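Local coordinates for protein ATP-dependent helicase FUN30 (Saccharomyces cerevisiae S288c, PDB 5GN1) that uses ATP hydrolysis to remodel nucleosomes and promotes DNA end resection at double-strand breaks, this chain being the C-terminal part of its ATPase domain, at residues A[74-77]-A[78-82]; A[124-127]-A[128-131]; A[194-198]-A[199-203]. One frame throughout, in Å; residues are numbered along the deposited sequence.

Contact 1 (A[74-77]-A[78-82]); sequences LEHK and RMIKD
His76 and Ile80, one turn apart on helix 60-82, form the close-packed side of this contact. Ile80 CG1 sits over one face of the imidazole, 4.0 Å from the ring centroid, in a CH-pi contact that suits a branched aliphatic residue beside a flat ring. Met79 CE reaches the same ring obliquely, 3.7 Å from His76 CD2. The backbone bond from Ile80 N to His76 O is 2.9 Å long. Ile80 and Lys81 are exposed on the solvent side, where the bond from Lys81 N to Lys77 O is weak. Arg78 makes a loosely packed flank: bent at chi3 (-61°), it lays its guanidinium over Leu74 O, with NH1 3.8 Å from Leu74 CB. Within the contact, NH2 approaches Glu75 at CG, 4.0 Å away, and Glu84 offers Arg78 NE a weak, long ion pair. Shortening Arg78 to an alanine would probably strip the cover from one side of the Leu74 carbonyl, still bonded to the backbone N, open a gap beside Leu74 and Tyr356, and remove the ion pair. The helix rests against helix 345-359, where Glu352 hydrogen-bonds His76 ND1, Asp353 pairs with Lys77, and Tyr356 packs on Leu74, Lys77 and Arg78.

Contact 2 (A[124-127]-A[128-131]); sequences KIIT and KMSD
Lys128 and Thr127 lie alongside each other and point the same way on helix 123-133, an alpha-helix in which Met129 N, Ser130 N and Asp131 N bond to Ile125 O, Ile126 O and Thr127 O. The lysine chain bends back toward the preceding turn: its CG is anti to the carbonyl carbon (chi1 -41°) and two further bends follow, bringing CE within 3.1 Å of Lys124 O. Its tip passes the threonine methyl, with Lys128 NZ 3.6 Å from Thr127 CG2. A long flexible chain suits this exposed place, since its methylenes can cover the backbone. Thr127 divides its two branches: the methyl faces the lysine, whereas OG1 is held by hydrogen bonds with Lys149 of helix 145-153 and with the carbonyl of Asp123. Met129 belongs to the buried side. Its CG lies 3.3 Å from Ile125 O, and the chain turns at chi3 so that SD rests 4.1 Å from Ile125 CG2. An unbranched thioether can thread past such branched neighbours and still reach Met152, Tyr121 and Tyr174. Asp131 forms a salt bridge with Lys145, again tying the helix to helix 145-153. Ser130, small enough for its buried position, turns its hydroxyl back on the helix: OG lies 2.7 Å from Thr127 O and 3.1 Å from Ile126 O, and its one proton can serve either carbonyl, which of them being unsettled.

Contact 3 (A[194-198]-A[199-203]); sequences LKTII and VDKQE
Lys195 O accepts two backbone hydrogen bonds from across the contact, from Val199 N at 2.9 Å and from Asp200 N at 3.2 Å, which marks the widening of helix 185-200 into a pi-type turn near its end. The wider spacing continues with Lys201 N, which donates to Thr196 O at 2.8 Å. Gln202 then leaves the helix with a positive phi of 54°, and this reversal lets Glu203 N reach back six residues to Ile197 O at 2.9 Å. The Gln202 side chain turns toward the same end: NE2 donates to Val199 O at 2.8 Å, with the acceptor in the plane of the amide, so a carbonyl of the last turn gains a partner. On the outer surface the Lys195 chain runs out with CG anti to the backbone N and bends only at chi4 (-66°), bringing NZ 3.1 Å from Asp200 OD1 in a salt bridge whose hydrogen bond is weak. On the way, Lys195 CG touches Val199 CG2 at 3.9 Å. A water joins Asp200 OD2 to Thr196 OG1. Leu194, Ile197 and Ile198 turn instead to the sheet of the RecA-like helicase lobe, Leu194 and Ile197 packing on Val205 and Ile198 on Ile256, while Glu203 OE1 hydrogen-bonds Asn275 ND2 at the start of strand 275-278. The Gln202 amide and the Glu203 N to Ile197 O bond thus close the helix end; the Lys195-Asp200 pair, exposed along its flank and weakly bonded, is likely to contribute modestly beside the backbone bonds that shape the turn.

How the contacts relate
The three contacts are local, two within helices and one at a helix end, met in series along the chain. Contact 1 and contact 2 have centres about 34 Å apart, with nearest atoms about 21 Å apart. Contact 3 lies about 48 Å from contact 1 and about 43 Å from contact 2, centre to centre, and it sits on the opposite side of the chain's centre from contact 1. They also differ in setting: contact 3 belongs to a helix lying against the parallel sheet of the RecA-like lobe, whereas contacts 1 and 2 belong to helices that pack on other helices, 345-359 and 145-153 respectively.

Contact 1 (A[74-77]-A[78-82])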
# COMPACT_ATOMS: atom_id res chain seq x y z
N LEU A 74 -15.67 13.25 -9.91
CA LEU A 74 -16.78 14.14 -10.24
C LEU A 74 -16.97 14.25 -11.74
O LEU A 74 -18.09 14.12 -12.25
CB LEU A 74 -16.54 15.52 -9.63
CG LEU A 74 -16.44 15.59 -8.11
CD1 LEU A 74 -16.13 17.02 -7.64
CD2 LEU A 74 -17.71 15.04 -7.46
N GLU A 75 -15.88 14.52 -12.47
CA GLU A 75 -15.97 14.63 -13.93
C GLU A 75 -16.43 13.32 -14.55
O GLU A 75 -17.19 13.32 -15.52
CB GLU A 75 -14.62 15.06 -14.50
CG GLU A 75 -14.21 16.44 -14.05
CD GLU A 75 -12.75 16.71 -14.28
OE1 GLU A 75 -12.02 15.79 -14.71
OE2 GLU A 75 -12.33 17.86 -14.03
N HIS A 76 -15.97 12.19 -13.99
CA HIS A 76 -16.39 10.88 -14.49
C HIS A 76 -17.85 10.61 -14.19
O HIS A 76 -18.61 10.15 -15.05
CB HIS A 76 -15.48 9.78 -13.90
CG HIS A 76 -15.90 8.38 -14.22
ND1 HIS A 76 -16.44 7.53 -13.27
CD2 HIS A 76 -15.83 7.66 -15.37
CE1 HIS A 76 -16.71 6.36 -13.83
NE2 HIS A 76 -16.34 6.41 -15.10
N LYS A 77 -18.27 10.91 -12.98
CA LYS A 77 -19.63 10.65 -12.59
C LYS A 77 -20.67 11.51 -13.30
O LYS A 77 -21.78 11.11 -13.49
CB LYS A 77 -19.75 10.70 -11.09
CG LYS A 77 -21.04 10.18 -10.56
CD LYS A 77 -21.14 8.69 -10.66
CE LYS A 77 -22.52 8.27 -10.25
NZ LYS A 77 -22.80 6.86 -10.46
N ARG A 78 -20.29 12.69 -13.70
CA ARG A 78 -21.22 13.55 -14.43
C ARG A 78 -21.35 13.11 -15.88
O ARG A 78 -22.44 13.15 -16.45
CB ARG A 78 -20.77 15.00 -14.33
CG ARG A 78 -20.99 15.61 -12.94
CD ARG A 78 -20.92 17.12 -12.97
NE ARG A 78 -19.62 17.60 -13.43
CZ ARG A 78 -18.65 18.03 -12.63
NH1 ARG A 78 -18.84 18.07 -11.32
NH2 ARG A 78 -17.51 18.44 -13.16
N MET A 79 -20.23 12.70 -16.50
CA MET A 79 -20.29 11.99 -17.77
C MET A 79 -21.21 10.79 -17.69
O MET A 79 -22.17 10.66 -18.46
CB MET A 79 -18.88 11.56 -18.20
CG MET A 79 -18.85 10.55 -19.34
SD MET A 79 -17.16 10.35 -19.90
CE MET A 79 -16.52 9.19 -18.66
N ILE A 80 -20.97 9.91 -16.71
CA ILE A 80 -21.74 8.67 -16.57
C ILE A 80 -23.23 8.91 -16.48
O ILE A 80 -24.04 8.03 -16.83
CB ILE A 80 -21.20 7.90 -15.34
CG1 ILE A 80 -19.95 7.13 -15.74
CG2 ILE A 80 -22.22 6.94 -14.76
CD1 ILE A 80 -20.23 6.10 -16.80
N LYS A 81 -23.64 10.08 -16.01
CA LYS A 81 -25.07 10.33 -15.91
C LYS A 81 -25.72 11.43 -16.66
O LYS A 81 -26.90 11.49 -16.72
CB LYS A 81 -25.43 10.35 -14.37
CG LYS A 81 -25.11 9.07 -13.61
CD LYS A 81 -25.86 7.92 -14.24
CE LYS A 81 -27.35 8.04 -13.97
NZ LYS A 81 -28.21 6.90 -14.39
N ASP A 82 -24.93 12.29 -17.28
CA ASP A 82 -25.46 13.36 -18.09
C ASP A 82 -24.73 13.58 -19.41
O ASP A 82 -25.26 14.29 -20.27
CB ASP A 82 -25.44 14.69 -17.31
CG ASP A 82 -25.79 14.52 -15.83
OD1 ASP A 82 -26.81 13.86 -15.51
OD2 ASP A 82 -25.07 15.07 -14.97

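Contact 2 (A[124-127]-A[128-131])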
# COMPACT_ATOMS: atom_id res chain seq x y z
N LYS A 124 8.92 16.77 -16.49
CA LYS A 124 10.21 17.39 -16.77
C LYS A 124 11.33 16.53 -16.17
O LYS A 124 12.42 16.44 -16.72
CB LYS A 124 10.19 18.87 -16.37
CG LYS A 124 9.04 19.66 -16.96
CD LYS A 124 9.39 20.17 -18.36
CE LYS A 124 8.41 21.25 -18.81
NZ LYS A 124 8.55 21.55 -20.26
N ILE A 125 11.01 15.86 -15.07
CA ILE A 125 11.95 14.98 -14.38
C ILE A 125 12.26 13.66 -15.11
O ILE A 125 13.43 13.29 -15.16
CB ILE A 125 11.44 14.66 -12.96
CG1 ILE A 125 11.09 15.96 -12.22
CG2 ILE A 125 12.46 13.85 -12.19
CD1 ILE A 125 12.10 17.06 -12.43
N ILE A 126 11.25 12.95 -15.63
CA ILE A 126 11.53 11.71 -16.31
C ILE A 126 12.16 11.90 -17.66
O ILE A 126 12.88 11.05 -18.15
CB ILE A 126 10.31 10.81 -16.33
CG1 ILE A 126 9.20 11.46 -17.09
CG2 ILE A 126 9.86 10.51 -14.92
CD1 ILE A 126 7.99 10.57 -17.18
N THR A 127 11.90 13.05 -18.26
CA THR A 127 12.48 13.34 -19.56
C THR A 127 13.98 13.32 -19.39
O THR A 127 14.65 12.63 -20.10
CB THR A 127 12.04 14.70 -20.05
OG1 THR A 127 10.65 14.69 -20.31
CG2 THR A 127 12.76 15.06 -21.29
N LYS A 128 14.49 13.97 -18.37
CA LYS A 128 15.93 13.97 -18.15
C LYS A 128 16.44 12.59 -17.73
O LYS A 128 17.57 12.23 -18.07
CB LYS A 128 16.31 15.02 -17.10
CG LYS A 128 15.57 16.36 -17.23
CD LYS A 128 15.58 16.93 -18.67
CE LYS A 128 14.23 17.55 -19.03
NZ LYS A 128 14.19 18.21 -20.38
N MET A 129 15.63 11.80 -17.01
CA MET A 129 16.08 10.47 -16.61
C MET A 129 16.09 9.51 -17.79
O MET A 129 16.93 8.60 -17.86
CB MET A 129 15.19 9.91 -15.50
CG MET A 129 15.16 10.70 -14.22
SD MET A 129 13.86 10.10 -13.12
CE MET A 129 14.41 8.42 -12.87
N SER A 130 15.14 9.70 -18.69
CA SER A 130 15.13 8.89 -19.86
C SER A 130 16.33 9.15 -20.77
O SER A 130 16.98 8.22 -21.17
CB SER A 130 13.83 9.04 -20.61
OG SER A 130 13.61 10.33 -21.03
N ASP A 131 16.66 10.40 -21.02
CA ASP A 131 17.82 10.70 -21.85
C ASP A 131 19.03 10.11 -21.16
O ASP A 131 19.87 9.51 -21.76
CB ASP A 131 18.00 12.21 -22.02
CG ASP A 131 19.42 12.60 -22.48
OD1 ASP A 131 20.24 13.03 -21.65
OD2 ASP A 131 19.71 12.47 -23.68

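Contact 3 (A[194-198]-A[199-203])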
# COMPACT_ATOMS: atom_id res chain seq x y z
N LEU A 194 4.31 1.64 16.64
CA LEU A 194 5.49 0.78 16.73
C LEU A 194 6.35 1.12 17.95
O LEU A 194 6.91 0.22 18.59
CB LEU A 194 6.32 0.89 15.44
CG LEU A 194 5.70 0.26 14.19
CD1 LEU A 194 6.64 0.41 13.02
CD2 LEU A 194 5.32 -1.20 14.41
N LYS A 195 6.47 2.40 18.28
CA LYS A 195 7.24 2.78 19.47
C LYS A 195 6.61 2.19 20.74
O LYS A 195 7.32 1.67 21.60
CB LYS A 195 7.35 4.30 19.58
CG LYS A 195 8.37 4.70 20.65
CD LYS A 195 8.22 6.13 21.14
CE LYS A 195 8.86 6.29 22.52
NZ LYS A 195 8.15 5.51 23.59
N THR A 196 5.29 2.26 20.86
CA THR A 196 4.62 1.63 21.99
C THR A 196 4.92 0.13 22.05
O THR A 196 5.30 -0.39 23.10
CB THR A 196 3.12 1.87 21.91
OG1 THR A 196 2.85 3.28 21.99
CG2 THR A 196 2.41 1.15 23.03
N ILE A 197 4.73 -0.58 20.93
CA ILE A 197 4.86 -2.04 20.93
C ILE A 197 6.29 -2.45 21.19
O ILE A 197 6.57 -3.36 21.99
CB ILE A 197 4.37 -2.60 19.58
CG1 ILE A 197 2.86 -2.42 19.41
CG2 ILE A 197 4.77 -4.08 19.41
CD1 ILE A 197 2.40 -2.71 17.99
N ILE A 198 7.23 -1.82 20.51
CA ILE A 198 8.60 -2.31 20.46
C ILE A 198 9.45 -1.73 21.58
O ILE A 198 10.20 -2.45 22.24
CB ILE A 198 9.22 -2.03 19.07
CG1 ILE A 198 8.43 -2.77 17.99
CG2 ILE A 198 10.68 -2.49 19.02
CD1 ILE A 198 8.79 -2.34 16.58
N VAL A 199 9.35 -0.43 21.83
CA VAL A 199 10.17 0.19 22.87
C VAL A 199 9.51 0.05 24.24
O VAL A 199 10.14 -0.40 25.20
CB VAL A 199 10.45 1.67 22.52
CG1 VAL A 199 11.46 2.26 23.50
CG2 VAL A 199 10.97 1.78 21.10
N ASP A 200 8.22 0.41 24.35
CA ASP A 200 7.57 0.41 25.66
C ASP A 200 7.13 -0.99 26.09
O ASP A 200 7.33 -1.38 27.25
CB ASP A 200 6.39 1.38 25.65
CG ASP A 200 6.81 2.81 25.35
OD1 ASP A 200 8.01 3.12 25.49
OD2 ASP A 200 5.93 3.62 24.98
N LYS A 201 6.52 -1.76 25.19
CA LYS A 201 6.05 -3.10 25.53
C LYS A 201 7.09 -4.18 25.30
O LYS A 201 6.92 -5.29 25.81
CB LYS A 201 4.78 -3.44 24.73
CG LYS A 201 3.56 -2.62 25.09
CD LYS A 201 2.35 -3.06 24.28
CE LYS A 201 1.11 -2.26 24.66
NZ LYS A 201 -0.09 -2.71 23.89
N GLN A 202 8.14 -3.90 24.55
CA GLN A 202 9.15 -4.89 24.21
C GLN A 202 8.55 -6.14 23.58
O GLN A 202 8.91 -7.22 23.89
CB GLN A 202 10.02 -5.28 25.41
CG GLN A 202 10.69 -4.14 26.09
CD GLN A 202 11.90 -3.71 25.34
OE1 GLN A 202 12.79 -4.48 25.13
NE2 GLN A 202 11.92 -2.48 24.92
N GLU A 203 7.65 -5.94 22.65
CA GLU A 203 6.95 -7.03 21.99
C GLU A 203 7.24 -7.02 20.49
O GLU A 203 7.87 -6.10 19.96
CB GLU A 203 5.44 -6.95 22.28
CG GLU A 203 5.06 -7.34 23.73
CD GLU A 203 3.59 -7.07 24.09
OE1 GLU A 203 2.89 -6.39 23.31
OE2 GLU A 203 3.13 -7.57 25.15
O HOH W 1 2.98 4.80 24.23